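Side-chain contacts in IclR family transcriptional regulator (Brucella abortus, PDB 5WHM), which represses transcription as an IclR-type regulator, probably by binding operator DNA through its helix-turn-helix domain: residues L90-L95 with R145-T150; A118-A123 with M129-V134; G159-A164 with A220-H225. All blocks are in the same frame, centred on the assembly; numbering follows the deposited sequence.

Interaction 1: L90-L95 with R145-T150; sequences LGYAML and RQIGST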
loop_
_atom_site.group_PDB
_atom_site.type_symbol
_atom_site.label_atom_id
_atom_site.label_comp_id
_atom_site.label_asym_id
_atom_site.label_seq_id
_atom_site.Cartn_x
_atom_site.Cartn_y
_atom_site.Cartn_z
ATOM N N LEU C 90 -3.545 3.699 5.761
ATOM C CA LEU C 90 -4.678 4.159 4.964
ATOM C C LEU C 90 -5.373 3.026 4.211
ATOM O O LEU C 90 -6.440 3.254 3.615
ATOM C CB LEU C 90 -4.203 5.218 3.967
ATOM C CG LEU C 90 -3.494 6.439 4.599
ATOM C CD1 LEU C 90 -2.903 7.345 3.496
ATOM C CD2 LEU C 90 -4.441 7.207 5.485
ATOM N N GLY C 91 -4.797 1.829 4.195
ATOM C CA GLY C 91 -5.506 0.672 3.663
ATOM C C GLY C 91 -4.738 -0.221 2.701
ATOM O O GLY C 91 -5.372 -1.041 2.023
ATOM N N TYR C 92 -3.401 -0.118 2.641
ATOM C CA TYR C 92 -2.644 -0.910 1.659
ATOM C C TYR C 92 -2.944 -2.418 1.754
ATOM O O TYR C 92 -3.216 -3.070 0.731
ATOM C CB TYR C 92 -1.137 -0.651 1.826
ATOM C CG TYR C 92 -0.278 -1.472 0.887
ATOM C CD1 TYR C 92 0.018 -1.011 -0.396
ATOM C CD2 TYR C 92 0.229 -2.710 1.279
ATOM C CE1 TYR C 92 0.810 -1.755 -1.280
ATOM C CE2 TYR C 92 1.006 -3.469 0.401
ATOM C CZ TYR C 92 1.265 -2.987 -0.883
ATOM O OH TYR C 92 2.052 -3.725 -1.699
ATOM N N ALA C 93 -2.873 -3.000 2.971
ATOM C CA ALA C 93 -3.050 -4.457 3.101
ATOM C C ALA C 93 -4.449 -4.925 2.673
ATOM O O ALA C 93 -4.605 -5.971 2.033
ATOM C CB ALA C 93 -2.756 -4.888 4.535
HETATM N N MSE C 94 -5.483 -4.198 3.050
HETATM C CA MSE C 94 -6.821 -4.566 2.616
HETATM C C MSE C 94 -6.956 -4.546 1.086
HETATM O O MSE C 94 -7.561 -5.432 0.509
HETATM C CB MSE C 94 -7.851 -3.609 3.218
HETATM C CG MSE C 94 -7.974 -3.738 4.709
HETATM SE SE MSE C 94 -9.019 -2.204 5.360
HETATM C CE MSE C 94 -10.515 -2.317 4.201
ATOM N N LEU C 95 -6.372 -3.541 0.432
ATOM C CA LEU C 95 -6.493 -3.473 -1.027
ATOM C C LEU C 95 -5.622 -4.516 -1.723
ATOM O O LEU C 95 -5.883 -4.858 -2.879
ATOM C CB LEU C 95 -6.125 -2.071 -1.517
ATOM C CG LEU C 95 -7.275 -1.100 -1.152
ATOM C CD1 LEU C 95 -6.781 0.293 -1.154
ATOM C CD2 LEU C 95 -8.421 -1.232 -2.157
ATOM N N ARG C 145 6.388 -7.845 -11.270
ATOM C CA ARG C 145 5.934 -6.482 -11.004
ATOM C C ARG C 145 5.163 -6.459 -9.684
ATOM O O ARG C 145 4.512 -7.434 -9.300
ATOM C CB ARG C 145 5.083 -5.942 -12.157
ATOM C CG ARG C 145 5.916 -5.712 -13.445
ATOM C CD ARG C 145 5.239 -4.820 -14.468
ATOM N NE ARG C 145 4.948 -3.482 -13.962
ATOM C CZ ARG C 145 5.814 -2.468 -13.953
ATOM N NH1 ARG C 145 7.051 -2.633 -14.416
ATOM N NH2 ARG C 145 5.436 -1.282 -13.470
ATOM N N GLN C 146 5.267 -5.359 -8.970
ATOM C CA GLN C 146 4.835 -5.391 -7.585
ATOM C C GLN C 146 3.381 -4.912 -7.429
ATOM O O GLN C 146 2.825 -4.209 -8.272
ATOM C CB GLN C 146 5.772 -4.532 -6.731
ATOM C CG GLN C 146 7.219 -4.973 -6.757
ATOM C CD GLN C 146 7.407 -6.264 -5.993
ATOM O OE1 GLN C 146 7.154 -6.307 -4.790
ATOM N NE2 GLN C 146 7.820 -7.333 -6.686
ATOM N N ILE C 147 2.786 -5.284 -6.296
ATOM C CA ILE C 147 1.424 -4.890 -5.953
ATOM C C ILE C 147 1.406 -3.379 -5.742
ATOM O O ILE C 147 2.102 -2.863 -4.863
ATOM C CB ILE C 147 0.967 -5.628 -4.678
ATOM C CG1 ILE C 147 1.160 -7.137 -4.841
ATOM C CG2 ILE C 147 -0.480 -5.292 -4.319
ATOM C CD1 ILE C 147 0.353 -7.708 -5.955
ATOM N N GLY C 148 0.585 -2.668 -6.511
ATOM C CA GLY C 148 0.560 -1.221 -6.427
ATOM C C GLY C 148 1.510 -0.499 -7.366
ATOM O O GLY C 148 1.465 0.728 -7.419
ATOM N N SER C 149 2.384 -1.215 -8.088
ATOM C CA SER C 149 3.142 -0.597 -9.166
ATOM C C SER C 149 2.178 -0.199 -10.275
ATOM O O SER C 149 1.064 -0.726 -10.372
ATOM C CB SER C 149 4.197 -1.555 -9.740
ATOM O OG SER C 149 3.570 -2.703 -10.295
ATOM N N THR C 150 2.624 0.708 -11.142
ATOM C CA THR C 150 1.748 1.258 -12.160
ATOM C C THR C 150 2.359 1.113 -13.553
ATOM O O THR C 150 3.571 0.957 -13.710
ATOM C CB THR C 150 1.446 2.729 -11.912
ATOM O OG1 THR C 150 2.676 3.456 -11.922
ATOM C CG2 THR C 150 0.725 2.935 -10.538
#
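Tyr92 carries this contact, reaching across to the backbone and side chain of Ile147 with the phenol end of its ring. Gly91, just before it, occupies the N-cap position of helix 92-95, and its carbonyl oxygen takes the helical bond from Leu95 N. At Tyr92 the CG lies anti to the backbone N (chi1 178°), which brings the phenol end up to the turn. Tyr92 OH stops 3.3 Å from Ile147 O. The carbonyl oxygen lies near the ring plane, at the ring's edge, and Tyr92 OH is also 3.7 Å from Ile147 CB. Apolar contact is slight: Tyr92 CZ and Ile147 CG2 are 4.5 Å apart, and the two side chains cross at about a right angle. The receiving loop holds a type II turn from Gln146 to Ser149, in which Gln146 O accepts both Ser149 N and, at 2.6 Å, Ser149 OG. Only 99 Å² is buried between the segments, yet both touching residues are buried in the dimer, where Tyr92 also packs on Leu88 of the second subunit. The turn closes the loop from strand 128-135 to strand 150-152, and the backbones of Gly148 and Ser149 are hydrogen-bonded to that of Tyr131.

Interaction 2: A118-A123 with M129-V134; sequences AVAMAA and MVYLDV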
loop_
_atom_site.group_PDB
_atom_site.type_symbol
_atom_site.label_atom_id
_atom_site.label_comp_id
_atom_site.label_asym_id
_atom_site.label_seq_id
_atom_site.Cartn_x
_atom_site.Cartn_y
_atom_site.Cartn_z
ATOM N N ALA C 118 3.774 -13.961 -16.849
ATOM C CA ALA C 118 3.044 -13.320 -15.756
ATOM C C ALA C 118 1.619 -12.918 -16.163
ATOM O O ALA C 118 1.390 -12.376 -17.252
ATOM C CB ALA C 118 3.813 -12.095 -15.268
ATOM N N VAL C 119 0.660 -13.186 -15.278
ATOM C CA VAL C 119 -0.735 -12.779 -15.443
ATOM C C VAL C 119 -1.061 -11.822 -14.298
ATOM O O VAL C 119 -0.730 -12.112 -13.138
ATOM C CB VAL C 119 -1.684 -13.993 -15.450
ATOM C CG1 VAL C 119 -3.140 -13.592 -15.545
ATOM C CG2 VAL C 119 -1.305 -14.957 -16.647
ATOM N N ALA C 120 -1.669 -10.677 -14.627
ATOM C CA ALA C 120 -1.909 -9.631 -13.634
ATOM C C ALA C 120 -3.355 -9.162 -13.711
ATOM O O ALA C 120 -4.046 -9.339 -14.730
ATOM C CB ALA C 120 -0.950 -8.428 -13.805
HETATM N N MSE C 121 -3.795 -8.561 -12.609
HETATM C CA MSE C 121 -5.076 -7.901 -12.516
HETATM C C MSE C 121 -4.833 -6.426 -12.102
HETATM O O MSE C 121 -4.074 -6.178 -11.175
HETATM C CB MSE C 121 -5.978 -8.606 -11.508
HETATM C CG MSE C 121 -7.332 -7.955 -11.329
HETATM SE SE MSE C 121 -8.410 -8.901 -9.988
HETATM C CE MSE C 121 -7.347 -8.609 -8.340
ATOM N N ALA C 122 -5.445 -5.484 -12.828
ATOM C CA ALA C 122 -5.143 -4.062 -12.688
ATOM C C ALA C 122 -6.431 -3.252 -12.736
ATOM O O ALA C 122 -7.447 -3.709 -13.265
ATOM C CB ALA C 122 -4.190 -3.572 -13.794
ATOM N N ALA C 123 -6.377 -2.030 -12.183
ATOM C CA ALA C 123 -7.455 -1.057 -12.339
ATOM C C ALA C 123 -6.841 0.339 -12.457
ATOM O O ALA C 123 -5.689 0.573 -12.070
ATOM C CB ALA C 123 -8.449 -1.109 -11.160
HETATM N N MSE C 129 -2.447 2.554 -14.792
HETATM C CA MSE C 129 -3.028 1.279 -14.367
HETATM C C MSE C 129 -2.241 0.804 -13.158
HETATM O O MSE C 129 -1.018 0.837 -13.172
HETATM C CB MSE C 129 -2.967 0.235 -15.509
HETATM C CG MSE C 129 -3.785 0.613 -16.767
HETATM SE SE MSE C 129 -5.661 1.061 -16.395
HETATM C CE MSE C 129 -6.270 -0.700 -15.842
ATOM N N VAL C 130 -2.937 0.411 -12.091
ATOM C CA VAL C 130 -2.325 -0.036 -10.846
ATOM C C VAL C 130 -2.510 -1.548 -10.747
ATOM O O VAL C 130 -3.641 -2.036 -10.779
ATOM C CB VAL C 130 -2.977 0.660 -9.632
ATOM C CG1 VAL C 130 -2.273 0.256 -8.342
ATOM C CG2 VAL C 130 -2.968 2.193 -9.829
ATOM N N TYR C 131 -1.422 -2.274 -10.540
ATOM C CA TYR C 131 -1.500 -3.731 -10.369
ATOM C C TYR C 131 -2.081 -4.100 -8.989
ATOM O O TYR C 131 -1.501 -3.751 -7.953
ATOM C CB TYR C 131 -0.103 -4.313 -10.521
ATOM C CG TYR C 131 0.286 -4.695 -11.948
ATOM C CD1 TYR C 131 -0.451 -4.270 -13.046
ATOM C CD2 TYR C 131 1.351 -5.536 -12.168
ATOM C CE1 TYR C 131 -0.095 -4.654 -14.342
ATOM C CE2 TYR C 131 1.708 -5.924 -13.435
ATOM C CZ TYR C 131 0.994 -5.477 -14.520
ATOM O OH TYR C 131 1.392 -5.909 -15.771
ATOM N N LEU C 132 -3.197 -4.833 -8.976
ATOM C CA LEU C 132 -3.812 -5.328 -7.744
ATOM C C LEU C 132 -3.330 -6.721 -7.372
ATOM O O LEU C 132 -3.316 -7.081 -6.177
ATOM C CB LEU C 132 -5.337 -5.363 -7.901
ATOM C CG LEU C 132 -5.934 -4.114 -8.560
ATOM C CD1 LEU C 132 -7.446 -4.263 -8.851
ATOM C CD2 LEU C 132 -5.670 -2.924 -7.632
ATOM N N ASP C 133 -2.933 -7.508 -8.370
ATOM C CA ASP C 133 -2.486 -8.868 -8.148
ATOM C C ASP C 133 -1.677 -9.281 -9.375
ATOM O O ASP C 133 -1.916 -8.787 -10.487
ATOM C CB ASP C 133 -3.648 -9.850 -7.884
ATOM C CG ASP C 133 -3.180 -11.083 -7.106
ATOM O OD1 ASP C 133 -3.982 -11.991 -6.829
ATOM O OD2 ASP C 133 -1.982 -11.140 -6.736
ATOM N N VAL C 134 -0.667 -10.108 -9.140
ATOM C CA VAL C 134 0.241 -10.610 -10.168
ATOM C C VAL C 134 0.567 -12.045 -9.802
ATOM O O VAL C 134 0.920 -12.333 -8.652
ATOM C CB VAL C 134 1.568 -9.826 -10.273
ATOM C CG1 VAL C 134 2.390 -10.341 -11.476
ATOM C CG2 VAL C 134 1.352 -8.359 -10.368
#
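The Tyr131 ring receives the methyl of Ala120 over one face, a CH-pi contact in which Ala120 CB lies 3.7 Å from the ring centroid and 17° off the normal, displaced toward the CZ end of the ring. The ring sits on the beta hairpin of strands 118-125 and 128-135, to which both segments belong. Ala122 CB approaches the same ring obliquely, 3.9 Å from Tyr131 CD1. Beyond the ring, Tyr131 OH is hydrogen-bonded to Asn234 of strand 229-238, and a bound acetic acid lies near the side chain. A classic beta bulge interrupts the antiparallel pairing: Leu132 and Asp133 both face Met121, and the register shifts by one. Before the bulge along 129-134, Ala123 and Val130 make a hydrogen-bonded pair, with Val130 N to Ala123 O nearly straight (N-H...O 173°). Ala120 with Val134 and Ala122 with Tyr131 are non-hydrogen-bonded pairs whose side chains share the face bearing the tyrosine ring.

On the other face, Met121, present as selenomethionine, is extended through chi2 and bends at chi3 (65°), which carries Met121 CE to 3.8 Å from Leu132 CB and 3.9 Å from Asp133 CB. Ala123 CB meets Leu132 CD1 farther along. The Asp133 carboxylate forms salt bridges with Arg101 and with Arg145 of the second subunit, which ties the bulge to the dimer contact. Two N-H groups converge on Met121 O at the bulge: Leu132 N at 2.7 Å, in the carbonyl plane, and Asp133 N in a weak bond at 3.3 Å.

Interaction 3: G159-A164 with A220-H225; sequences GRACLA and AVPLVH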
loop_
_atom_site.group_PDB
_atom_site.type_symbol
_atom_site.label_atom_id
_atom_site.label_comp_id
_atom_site.label_asym_id
_atom_site.label_seq_id
_atom_site.Cartn_x
_atom_site.Cartn_y
_atom_site.Cartn_z
ATOM N N GLY C 159 -3.745 -0.646 -20.089
ATOM C CA GLY C 159 -4.359 0.672 -20.260
ATOM C C GLY C 159 -5.281 0.748 -21.463
ATOM O O GLY C 159 -6.333 1.398 -21.417
ATOM N N ARG C 160 -4.884 0.109 -22.569
ATOM C CA ARG C 160 -5.688 0.115 -23.784
ATOM C C ARG C 160 -7.015 -0.602 -23.573
ATOM O O ARG C 160 -8.075 -0.113 -23.982
ATOM C CB ARG C 160 -4.896 -0.541 -24.922
ATOM C CG ARG C 160 -3.766 0.358 -25.421
ATOM C CD ARG C 160 -2.697 -0.379 -26.182
ATOM N NE ARG C 160 -1.772 0.550 -26.822
ATOM C CZ ARG C 160 -0.830 0.192 -27.690
ATOM N NH1 ARG C 160 -0.678 -1.091 -28.023
ATOM N NH2 ARG C 160 -0.045 1.117 -28.222
ATOM N N ALA C 161 -6.970 -1.770 -22.938
ATOM C CA ALA C 161 -8.196 -2.505 -22.665
ATOM C C ALA C 161 -9.092 -1.708 -21.735
ATOM O O ALA C 161 -10.317 -1.728 -21.876
ATOM C CB ALA C 161 -7.862 -3.866 -22.033
ATOM N N CYS C 162 -8.493 -1.009 -20.766
ATOM C CA CYS C 162 -9.286 -0.169 -19.873
ATOM C C CYS C 162 -9.979 0.927 -20.668
ATOM O O CYS C 162 -11.184 1.159 -20.508
ATOM C CB CYS C 162 -8.395 0.432 -18.798
ATOM S SG CYS C 162 -9.318 1.422 -17.559
ATOM N N LEU C 163 -9.229 1.591 -21.562
ATOM C CA LEU C 163 -9.822 2.659 -22.367
ATOM C C LEU C 163 -10.913 2.127 -23.277
ATOM O O LEU C 163 -11.908 2.825 -23.517
ATOM C CB LEU C 163 -8.753 3.370 -23.190
ATOM C CG LEU C 163 -7.872 4.344 -22.404
ATOM C CD1 LEU C 163 -6.614 4.703 -23.198
ATOM C CD2 LEU C 163 -8.638 5.614 -21.977
ATOM N N ALA C 164 -10.756 0.892 -23.773
ATOM C CA ALA C 164 -11.704 0.342 -24.736
ATOM C C ALA C 164 -13.024 -0.040 -24.085
ATOM O O ALA C 164 -14.053 -0.047 -24.762
ATOM C CB ALA C 164 -11.104 -0.888 -25.429
ATOM N N ALA C 220 -4.338 -7.972 -23.210
ATOM C CA ALA C 220 -5.166 -7.668 -22.040
ATOM C C ALA C 220 -6.637 -7.722 -22.411
ATOM O O ALA C 220 -7.019 -7.473 -23.570
ATOM C CB ALA C 220 -4.839 -6.280 -21.438
ATOM N N VAL C 221 -7.455 -8.063 -21.420
ATOM C CA VAL C 221 -8.902 -8.213 -21.598
ATOM C C VAL C 221 -9.593 -7.533 -20.425
ATOM O O VAL C 221 -9.279 -7.853 -19.263
ATOM C CB VAL C 221 -9.317 -9.690 -21.671
ATOM C CG1 VAL C 221 -10.835 -9.831 -21.608
ATOM C CG2 VAL C 221 -8.768 -10.353 -22.950
ATOM N N PRO C 222 -10.524 -6.612 -20.653
ATOM C CA PRO C 222 -11.163 -5.918 -19.531
ATOM C C PRO C 222 -12.401 -6.664 -19.042
ATOM O O PRO C 222 -12.962 -7.521 -19.724
ATOM C CB PRO C 222 -11.543 -4.565 -20.147
ATOM C CG PRO C 222 -11.920 -4.951 -21.604
ATOM C CD PRO C 222 -11.026 -6.137 -21.959
ATOM N N LEU C 223 -12.813 -6.334 -17.825
ATOM C CA LEU C 223 -14.038 -6.876 -17.250
ATOM C C LEU C 223 -14.758 -5.752 -16.515
ATOM O O LEU C 223 -14.170 -5.122 -15.633
ATOM C CB LEU C 223 -13.715 -8.021 -16.288
ATOM C CG LEU C 223 -14.827 -8.469 -15.349
ATOM C CD1 LEU C 223 -15.927 -9.127 -16.169
ATOM C CD2 LEU C 223 -14.264 -9.417 -14.332
ATOM N N VAL C 224 -16.013 -5.500 -16.859
ATOM C CA VAL C 224 -16.796 -4.471 -16.186
ATOM C C VAL C 224 -17.437 -5.099 -14.955
ATOM O O VAL C 224 -18.229 -6.035 -15.076
ATOM C CB VAL C 224 -17.860 -3.869 -17.119
ATOM C CG1 VAL C 224 -18.724 -2.880 -16.345
ATOM C CG2 VAL C 224 -17.210 -3.173 -18.310
ATOM N N HIS C 225 -17.080 -4.606 -13.765
ATOM C CA HIS C 225 -17.579 -5.163 -12.511
ATOM C C HIS C 225 -18.386 -4.104 -11.770
ATOM O O HIS C 225 -17.949 -2.955 -11.655
ATOM C CB HIS C 225 -16.434 -5.676 -11.634
ATOM C CG HIS C 225 -16.878 -6.588 -10.532
ATOM N ND1 HIS C 225 -18.205 -6.751 -10.188
ATOM C CD2 HIS C 225 -16.176 -7.401 -9.710
ATOM C CE1 HIS C 225 -18.297 -7.609 -9.186
ATOM N NE2 HIS C 225 -17.079 -8.016 -8.874
#
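Ala161, on helix 157-165, turns its methyl toward strand 216-225 and meets Ala220 and Pro222 there. Pro222 is the larger partner, and its ring can be followed atom by atom. Pro222 CB sits 3.5 Å from Ala161 O, against the helix backbone. The next atom, Pro222 CG, stays 3.6 Å from Ala161 O. At CD, where the ring closes back onto the proline nitrogen, the neighbour changes to the alanine methyl: Pro222 CD and Ala161 CB are 3.9 Å apart. Ala220, two residues earlier and directed to the same side of the strand, brings its CB to 3.9 Å from Ala161 CB, so this one methyl meets both residues. Val221 between them points away and packs on helix 244-265. The short axes approach to 7.2 Å at an angle of 39°, a close spacing consistent with the small alanine side chains at the meeting point. Val232 of strand 229-238 also touches Ala161 and Ala220, while Phe200 of helix 186-203 packs on Pro222. The touching groups are methyls, ring methylenes and one carbonyl oxygen, and the two segments share no hydrogen bond. The 151 Å² buried between them is therefore held by van der Waals contact, mostly apolar.

Overall arrangement
All three contacts belong to the C-terminal domain characteristic of IclR regulators. Along the chain, interaction 2 lies between the two segments of interaction 1, and interaction 3 follows both. Centres of interactions 1 and 2 are 10 Å apart, joined where the 145-150 turn meets the 129-134 strand. Interaction 3 lies about 12 Å from interaction 2, centre to centre, and reaches the same six-stranded antiparallel sheet; Met129 packs on Gly159 and Cys162. Interactions 1 and 3 lie about 19 Å apart between centres, with nearest atoms about 9 Å apart, and do not touch. The sheet thus spans from the subunit interface, touched by interactions 1 and 2, to helix 157-165, which packs on it.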